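Local coordinates for protein B-N-acetylhexosaminidase (Streptomyces plicatus, PDB 5FCZ) that hydrolyses terminal, non-reducing N-acetylhexosamine residues from beta-linked glycans and glycoconjugates as a family 20 glycoside hydrolase, at residues M163-R168 and W448-S453; T398-K403 and F463-G468. All coordinates share one frame; numbering follows the deposited sequence.

In the fold
Both contacts belong to the (beta/alpha)8-barrel catalytic domain of family 20 and lie beside one bound TNX molecule, their centres about 14 Å apart. Contact 1 joins the C-terminal end of strand 159-165 to the loop leaving strand 440-447, neighbours in the parallel sheet and the first and last strands of the barrel, so it lies where the two ends of the barrel's strand sequence meet. Contact 2 sets the loop after strand 389-392 against the start of helix 465-474. Along the chain the order is 163-168, 398-403, 448-453, 463-468, so the segments alternate. The two meet directly where Trp-448 NE1 lies 3.2 Å from Tyr-399 CE2, and together they build one side of the sugar pocket.

Contact 1: M163-R168 and W448-S453; sequences MLDVSR and WTETLS. With TNX (1,5-anhydro-2-deoxy-2-(ethanethioylamino)-D-arabino-hex-1-enitol), chain B.
The indole of Trp-448 is sandwiched between Met-163 and the bound TNX: CE of Met-163 sits over the six-membered ring, 3.4 Å from its centroid in a CH-pi contact, while the sugar covers the other face and OD2 of Asp-165 lies at the edge. These groups line the sugar site at the C-terminal ends of the first and last strands of the TIM barrel. The sulfur of Met-163 adds a Met-aromatic contact over the same face as CE. At the guanidinium of Arg-168, OE2 of Glu-450 stands over one face, a salt bridge of charges alone, whereas Asp-165 OD2 meets NH1 in the plane. Arg-168 donates from NH2 to TNX O3 (2.8 Å) and from NH1 to O4, which in turn donates to Glu-450 OE2 (2.7 Å). Asp-165 helps position Arg-168, with Asp-197 and Gln-199 outside the segments. With CG anti to the backbone N (chi1 164°), Asp-165 OD1 takes the amides of Ser-167, an Asx turn, and Arg-168. Asp-165 OD2 receives Arg-168 NH1 and, 2.9 Å away and nearly straight, Thr-449 N, from opposite faces of the carboxylate. Thr-449 OG1 donates to Asp-165 O at 2.8 Å, from above the carbonyl plane.

Contact 2: T398-K403 and F463-G468; sequences TYLDMK and FPRLPG. With TNX (1,5-anhydro-2-deoxy-2-(ethanethioylamino)-D-arabino-hex-1-enitol), chain B.
Behind the sugar pocket of the barrel, the loop 398-403 presents its inner side to TNX and is held from the rear by the start of helix 465-474. The main link is Arg-465, whose guanidinium grips the carbonyl oxygen of Met-402 end-on: NH1 donates to Met-402 O at 2.8 Å and NH2 to the same oxygen at 3.0 Å. That oxygen lies almost in the guanidinium plane, so both N-H groups converge on this one acceptor. A bend at chi3 (-69°) turns the planar end toward the loop after an extended start. Outside the two segments NH1 also donates to Val-418 O and NH2 to Met-461 O, so the group ties together three stretches of backbone. An alanine here would remove both donors, and Met-402 O would probably be left without them, with the loop less firmly held against the helix. Leu-400 packs alongside the arginine's aliphatic part, its CD2 3.8 Å from Arg-465 CB, the two side chains running past each other in opposite directions. Leu-400 CD1, the other methyl, meets Leu-466 CD1 at 3.9 Å. The loop keeps its shape through a type I beta turn from Tyr-399 to Met-402, closed by Met-402 N donating to Tyr-399 O (3.1 Å). On the pocket side of that turn, Asp-401 OD2 accepts a hydrogen bond from TNX O6 at 2.7 Å. Asp-401 CB points away from the helix segment, and CG lies between the backbone N and the carbonyl carbon (chi1 62°), the position from which OD2 meets TNX O6. The loop follows strand 389-392, and its contribution to the ligand site is typical of the TIM barrel, where the substrate site is built from loops at the C-terminal ends of the strands.

Contact 1: M163-R168 and W448-S453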
loop_
_atom_site.group_PDB
_atom_site.type_symbol
_atom_site.label_atom_id
_atom_site.label_comp_id
_atom_site.label_asym_id
_atom_site.label_seq_id
_atom_site.Cartn_x
_atom_site.Cartn_y
_atom_site.Cartn_z
ATOM N N MET A 163 1.730 -0.864 -3.445
ATOM C CA MET A 163 2.446 -0.115 -4.456
ATOM C C MET A 163 1.475 0.185 -5.571
ATOM O O MET A 163 0.655 -0.674 -5.933
ATOM C CB MET A 163 3.637 -0.884 -5.028
ATOM C CG MET A 163 4.554 -0.055 -5.952
ATOM S SD MET A 163 5.576 -1.033 -7.094
ATOM C CE MET A 163 4.340 -1.348 -8.355
ATOM N N LEU A 164 1.591 1.388 -6.128
ATOM C CA LEU A 164 0.966 1.708 -7.399
ATOM C C LEU A 164 2.034 2.089 -8.404
ATOM O O LEU A 164 2.933 2.876 -8.103
ATOM C CB LEU A 164 -0.058 2.830 -7.279
ATOM C CG LEU A 164 -0.916 3.014 -8.542
ATOM C CD1 LEU A 164 -1.723 1.747 -8.897
ATOM C CD2 LEU A 164 -1.831 4.228 -8.416
ATOM N N ASP A 165 1.929 1.507 -9.594
ATOM C CA ASP A 165 2.807 1.810 -10.714
ATOM C C ASP A 165 2.125 2.930 -11.499
ATOM O O ASP A 165 1.022 2.740 -12.034
ATOM C CB ASP A 165 3.050 0.525 -11.527
ATOM C CG ASP A 165 3.634 0.762 -12.912
ATOM O OD1 ASP A 165 4.092 1.899 -13.221
ATOM O OD2 ASP A 165 3.591 -0.228 -13.701
ATOM N N VAL A 166 2.737 4.116 -11.498
ATOM C CA VAL A 166 2.212 5.250 -12.246
ATOM C C VAL A 166 3.083 5.540 -13.450
ATOM O O VAL A 166 2.808 6.491 -14.208
ATOM C CB VAL A 166 2.021 6.515 -11.373
ATOM C CG1 VAL A 166 0.971 6.263 -10.266
ATOM C CG2 VAL A 166 3.335 7.012 -10.807
ATOM N N SER A 167 4.097 4.694 -13.685
ATOM C CA SER A 167 4.978 4.880 -14.827
ATOM C C SER A 167 4.385 4.260 -16.071
ATOM O O SER A 167 4.488 4.845 -17.151
ATOM C CB SER A 167 6.351 4.271 -14.568
ATOM O OG SER A 167 6.931 4.820 -13.415
ATOM N N ARG A 168 3.781 3.068 -15.940
ATOM C CA ARG A 168 3.337 2.331 -17.125
ATOM C C ARG A 168 2.096 2.968 -17.722
ATOM O O ARG A 168 2.082 3.318 -18.906
ATOM C CB ARG A 168 3.095 0.867 -16.796
ATOM C CG ARG A 168 4.316 0.059 -17.001
ATOM C CD ARG A 168 5.543 0.659 -16.281
ATOM N NE ARG A 168 6.696 -0.211 -16.475
ATOM C CZ ARG A 168 6.961 -1.291 -15.748
ATOM N NH1 ARG A 168 6.192 -1.638 -14.709
ATOM N NH2 ARG A 168 8.002 -2.034 -16.066
ATOM N N TRP A 448 1.119 -3.411 -10.667
ATOM C CA TRP A 448 1.779 -2.901 -11.868
ATOM C C TRP A 448 0.741 -2.589 -12.936
ATOM O O TRP A 448 -0.325 -3.207 -12.981
ATOM C CB TRP A 448 2.805 -3.911 -12.397
ATOM C CG TRP A 448 3.823 -4.279 -11.378
ATOM C CD1 TRP A 448 3.781 -5.346 -10.549
ATOM C CD2 TRP A 448 5.012 -3.565 -11.060
ATOM N NE1 TRP A 448 4.870 -5.351 -9.717
ATOM C CE2 TRP A 448 5.651 -4.267 -10.016
ATOM C CE3 TRP A 448 5.605 -2.386 -11.551
ATOM C CZ2 TRP A 448 6.871 -3.845 -9.459
ATOM C CZ3 TRP A 448 6.810 -1.971 -11.008
ATOM C CH2 TRP A 448 7.439 -2.707 -9.983
ATOM N N THR A 449 1.038 -1.602 -13.791
ATOM C CA THR A 449 0.006 -1.119 -14.702
ATOM C C THR A 449 0.351 -1.259 -16.205
ATOM O O THR A 449 -0.166 -0.503 -17.026
ATOM C CB THR A 449 -0.366 0.317 -14.324
ATOM O OG1 THR A 449 0.776 1.182 -14.360
ATOM C CG2 THR A 449 -0.934 0.342 -12.930
ATOM N N GLU A 450 1.129 -2.278 -16.625
ATOM C CA GLU A 450 1.274 -2.511 -18.072
ATOM C C GLU A 450 -0.075 -2.586 -18.772
ATOM O O GLU A 450 -0.217 -2.125 -19.914
ATOM C CB GLU A 450 2.036 -3.799 -18.384
ATOM C CG GLU A 450 3.526 -3.677 -18.240
ATOM C CD GLU A 450 3.989 -3.995 -16.828
ATOM O OE1 GLU A 450 3.171 -3.937 -15.866
ATOM O OE2 GLU A 450 5.181 -4.316 -16.684
ATOM N N THR A 451 -1.071 -3.169 -18.105
ATOM C CA THR A 451 -2.340 -3.534 -18.720
ATOM C C THR A 451 -3.508 -2.733 -18.175
ATOM O O THR A 451 -4.643 -2.965 -18.600
ATOM C CB THR A 451 -2.646 -5.038 -18.512
ATOM O OG1 THR A 451 -3.180 -5.248 -17.201
ATOM C CG2 THR A 451 -1.385 -5.924 -18.657
ATOM N N LEU A 452 -3.276 -1.808 -17.242
ATOM C CA LEU A 452 -4.360 -1.136 -16.542
ATOM C C LEU A 452 -4.269 0.370 -16.770
ATOM O O LEU A 452 -3.233 0.994 -16.493
ATOM C CB LEU A 452 -4.315 -1.457 -15.058
ATOM C CG LEU A 452 -4.190 -2.930 -14.667
ATOM C CD1 LEU A 452 -3.967 -3.009 -13.195
ATOM C CD2 LEU A 452 -5.428 -3.681 -15.071
ATOM N N SER A 453 -5.363 0.958 -17.247
ATOM C CA SER A 453 -5.354 2.366 -17.592
ATOM C C SER A 453 -6.482 3.187 -16.991
ATOM O O SER A 453 -6.580 4.371 -17.325
ATOM C CB SER A 453 -5.395 2.544 -19.114
ATOM O OG SER A 453 -6.485 1.821 -19.671
HETATM C C1 TNX B . 8.535 -7.264 -13.368
HETATM S S7 TNX B . 8.228 -6.992 -10.605
HETATM C C2 TNX B . 8.898 -6.052 -13.005
HETATM C C3 TNX B . 8.030 -4.848 -13.392
HETATM C C4 TNX B . 6.763 -5.428 -14.067
HETATM C C5 TNX B . 6.255 -6.652 -13.272
HETATM C C6 TNX B . 5.095 -7.290 -14.021
HETATM C C7 TNX B . 9.637 -6.127 -10.818
HETATM C C8 TNX B . 10.434 -5.617 -9.635
HETATM N N2 TNX B . 9.977 -5.867 -12.075
HETATM O O3 TNX B . 8.753 -3.970 -14.201
HETATM O O4 TNX B . 5.795 -4.429 -14.103
HETATM O O5 TNX B . 7.260 -7.671 -13.107
HETATM O O6 TNX B . 4.317 -8.033 -13.121
#

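Contact 2: T398-K403 and F463-G468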
loop_
_atom_site.group_PDB
_atom_site.type_symbol
_atom_site.label_atom_id
_atom_site.label_comp_id
_atom_site.label_asym_id
_atom_site.label_seq_id
_atom_site.Cartn_x
_atom_site.Cartn_y
_atom_site.Cartn_z
ATOM N N THR A 398 1.294 -11.820 -4.130
ATOM C CA THR A 398 0.716 -10.520 -3.840
ATOM C C THR A 398 0.777 -9.535 -4.998
ATOM O O THR A 398 0.476 -8.360 -4.801
ATOM C CB THR A 398 1.405 -9.911 -2.619
ATOM O OG1 THR A 398 2.770 -9.663 -2.948
ATOM C CG2 THR A 398 1.318 -10.864 -1.390
ATOM N N TYR A 399 1.137 -9.968 -6.196
ATOM C CA TYR A 399 1.156 -9.072 -7.345
ATOM C C TYR A 399 -0.274 -8.941 -7.830
ATOM O O TYR A 399 -0.808 -9.878 -8.409
ATOM C CB TYR A 399 2.072 -9.608 -8.445
ATOM C CG TYR A 399 3.515 -9.138 -8.314
ATOM C CD1 TYR A 399 4.059 -8.906 -7.070
ATOM C CD2 TYR A 399 4.315 -8.916 -9.436
ATOM C CE1 TYR A 399 5.361 -8.457 -6.932
ATOM C CE2 TYR A 399 5.573 -8.478 -9.325
ATOM C CZ TYR A 399 6.106 -8.222 -8.053
ATOM O OH TYR A 399 7.389 -7.740 -7.865
ATOM N N LEU A 400 -0.916 -7.794 -7.564
ATOM C CA LEU A 400 -2.319 -7.613 -7.944
ATOM C C LEU A 400 -2.508 -7.482 -9.448
ATOM O O LEU A 400 -3.636 -7.623 -9.923
ATOM C CB LEU A 400 -2.903 -6.396 -7.226
ATOM C CG LEU A 400 -2.683 -6.468 -5.713
ATOM C CD1 LEU A 400 -2.984 -5.142 -5.049
ATOM C CD2 LEU A 400 -3.506 -7.592 -5.108
ATOM N N ASP A 401 -1.441 -7.279 -10.214
ATOM C CA ASP A 401 -1.577 -7.296 -11.661
ATOM C C ASP A 401 -1.621 -8.700 -12.244
ATOM O O ASP A 401 -1.856 -8.823 -13.446
ATOM C CB ASP A 401 -0.429 -6.525 -12.329
ATOM C CG ASP A 401 0.935 -7.136 -12.034
ATOM O OD1 ASP A 401 1.144 -7.571 -10.872
ATOM O OD2 ASP A 401 1.786 -7.197 -12.953
ATOM N N MET A 402 -1.390 -9.750 -11.449
ATOM C CA MET A 402 -1.374 -11.125 -11.954
ATOM C C MET A 402 -2.799 -11.673 -12.112
ATOM O O MET A 402 -3.627 -11.561 -11.198
ATOM C CB MET A 402 -0.574 -12.030 -11.009
ATOM C CG MET A 402 0.218 -13.084 -11.743
ATOM S SD MET A 402 1.517 -12.375 -12.810
ATOM C CE MET A 402 2.532 -11.384 -11.690
ATOM N N LYS A 403 -3.067 -12.279 -13.270
ATOM C CA LYS A 403 -4.363 -12.867 -13.559
ATOM C C LYS A 403 -4.757 -13.867 -12.496
ATOM O O LYS A 403 -3.919 -14.574 -11.931
ATOM C CB LYS A 403 -4.344 -13.591 -14.914
ATOM C CG LYS A 403 -4.070 -12.727 -16.088
ATOM C CD LYS A 403 -4.438 -13.404 -17.376
ATOM C CE LYS A 403 -3.758 -12.743 -18.575
ATOM N NZ LYS A 403 -4.738 -12.058 -19.464
ATOM N N PHE A 463 -9.090 -5.969 -6.043
ATOM C CA PHE A 463 -10.103 -6.589 -5.181
ATOM C C PHE A 463 -10.539 -7.904 -5.804
ATOM O O PHE A 463 -10.909 -7.939 -6.980
ATOM C CB PHE A 463 -11.315 -5.648 -4.974
ATOM C CG PHE A 463 -11.008 -4.457 -4.107
ATOM C CD1 PHE A 463 -10.425 -3.327 -4.641
ATOM C CD2 PHE A 463 -11.274 -4.479 -2.751
ATOM C CE1 PHE A 463 -10.126 -2.257 -3.851
ATOM C CE2 PHE A 463 -10.959 -3.392 -1.959
ATOM C CZ PHE A 463 -10.383 -2.290 -2.518
ATOM N N PRO A 464 -10.574 -8.981 -5.005
ATOM C CA PRO A 464 -10.548 -9.064 -3.546
ATOM C C PRO A 464 -9.265 -9.471 -2.848
ATOM O O PRO A 464 -9.336 -9.762 -1.641
ATOM C CB PRO A 464 -11.610 -10.123 -3.287
ATOM C CG PRO A 464 -11.380 -11.047 -4.340
ATOM C CD PRO A 464 -11.111 -10.216 -5.569
ATOM N N ARG A 465 -8.121 -9.481 -3.531
ATOM C CA ARG A 465 -6.895 -9.930 -2.863
ATOM C C ARG A 465 -6.294 -8.871 -1.943
ATOM O O ARG A 465 -5.563 -9.221 -0.999
ATOM C CB ARG A 465 -5.858 -10.386 -3.912
ATOM C CG ARG A 465 -6.419 -11.497 -4.829
ATOM C CD ARG A 465 -5.495 -11.891 -5.929
ATOM N NE ARG A 465 -5.353 -10.828 -6.921
ATOM C CZ ARG A 465 -4.834 -10.980 -8.138
ATOM N NH1 ARG A 465 -4.407 -12.176 -8.537
ATOM N NH2 ARG A 465 -4.733 -9.933 -8.965
ATOM N N LEU A 466 -6.600 -7.596 -2.174
ATOM C CA LEU A 466 -5.978 -6.529 -1.392
ATOM C C LEU A 466 -6.172 -6.722 0.102
ATOM O O LEU A 466 -5.180 -6.637 0.843
ATOM C CB LEU A 466 -6.529 -5.174 -1.859
ATOM C CG LEU A 466 -5.955 -3.917 -1.241
ATOM C CD1 LEU A 466 -4.540 -3.711 -1.772
ATOM C CD2 LEU A 466 -6.842 -2.706 -1.534
ATOM N N PRO A 467 -7.384 -7.000 0.607
ATOM C CA PRO A 467 -7.540 -7.230 2.061
ATOM C C PRO A 467 -6.667 -8.355 2.592
ATOM O O PRO A 467 -6.107 -8.252 3.691
ATOM C CB PRO A 467 -9.033 -7.575 2.212
ATOM C CG PRO A 467 -9.684 -7.193 0.949
ATOM C CD PRO A 467 -8.645 -7.168 -0.126
ATOM N N GLY A 468 -6.543 -9.436 1.824
ATOM C CA GLY A 468 -5.782 -10.589 2.286
ATOM C C GLY A 468 -4.343 -10.242 2.599
ATOM O O GLY A 468 -3.793 -10.669 3.616
HETATM C C1 TNX B . 8.535 -7.264 -13.368
HETATM S S7 TNX B . 8.228 -6.992 -10.605
HETATM C C2 TNX B . 8.898 -6.052 -13.005
HETATM C C3 TNX B . 8.030 -4.848 -13.392
HETATM C C4 TNX B . 6.763 -5.428 -14.067
HETATM C C5 TNX B . 6.255 -6.652 -13.272
HETATM C C6 TNX B . 5.095 -7.290 -14.021
HETATM C C7 TNX B . 9.637 -6.127 -10.818
HETATM C C8 TNX B . 10.434 -5.617 -9.635
HETATM N N2 TNX B . 9.977 -5.867 -12.075
HETATM O O3 TNX B . 8.753 -3.970 -14.201
HETATM O O4 TNX B . 5.795 -4.429 -14.103
HETATM O O5 TNX B . 7.260 -7.671 -13.107
HETATM O O6 TNX B . 4.317 -8.033 -13.121
#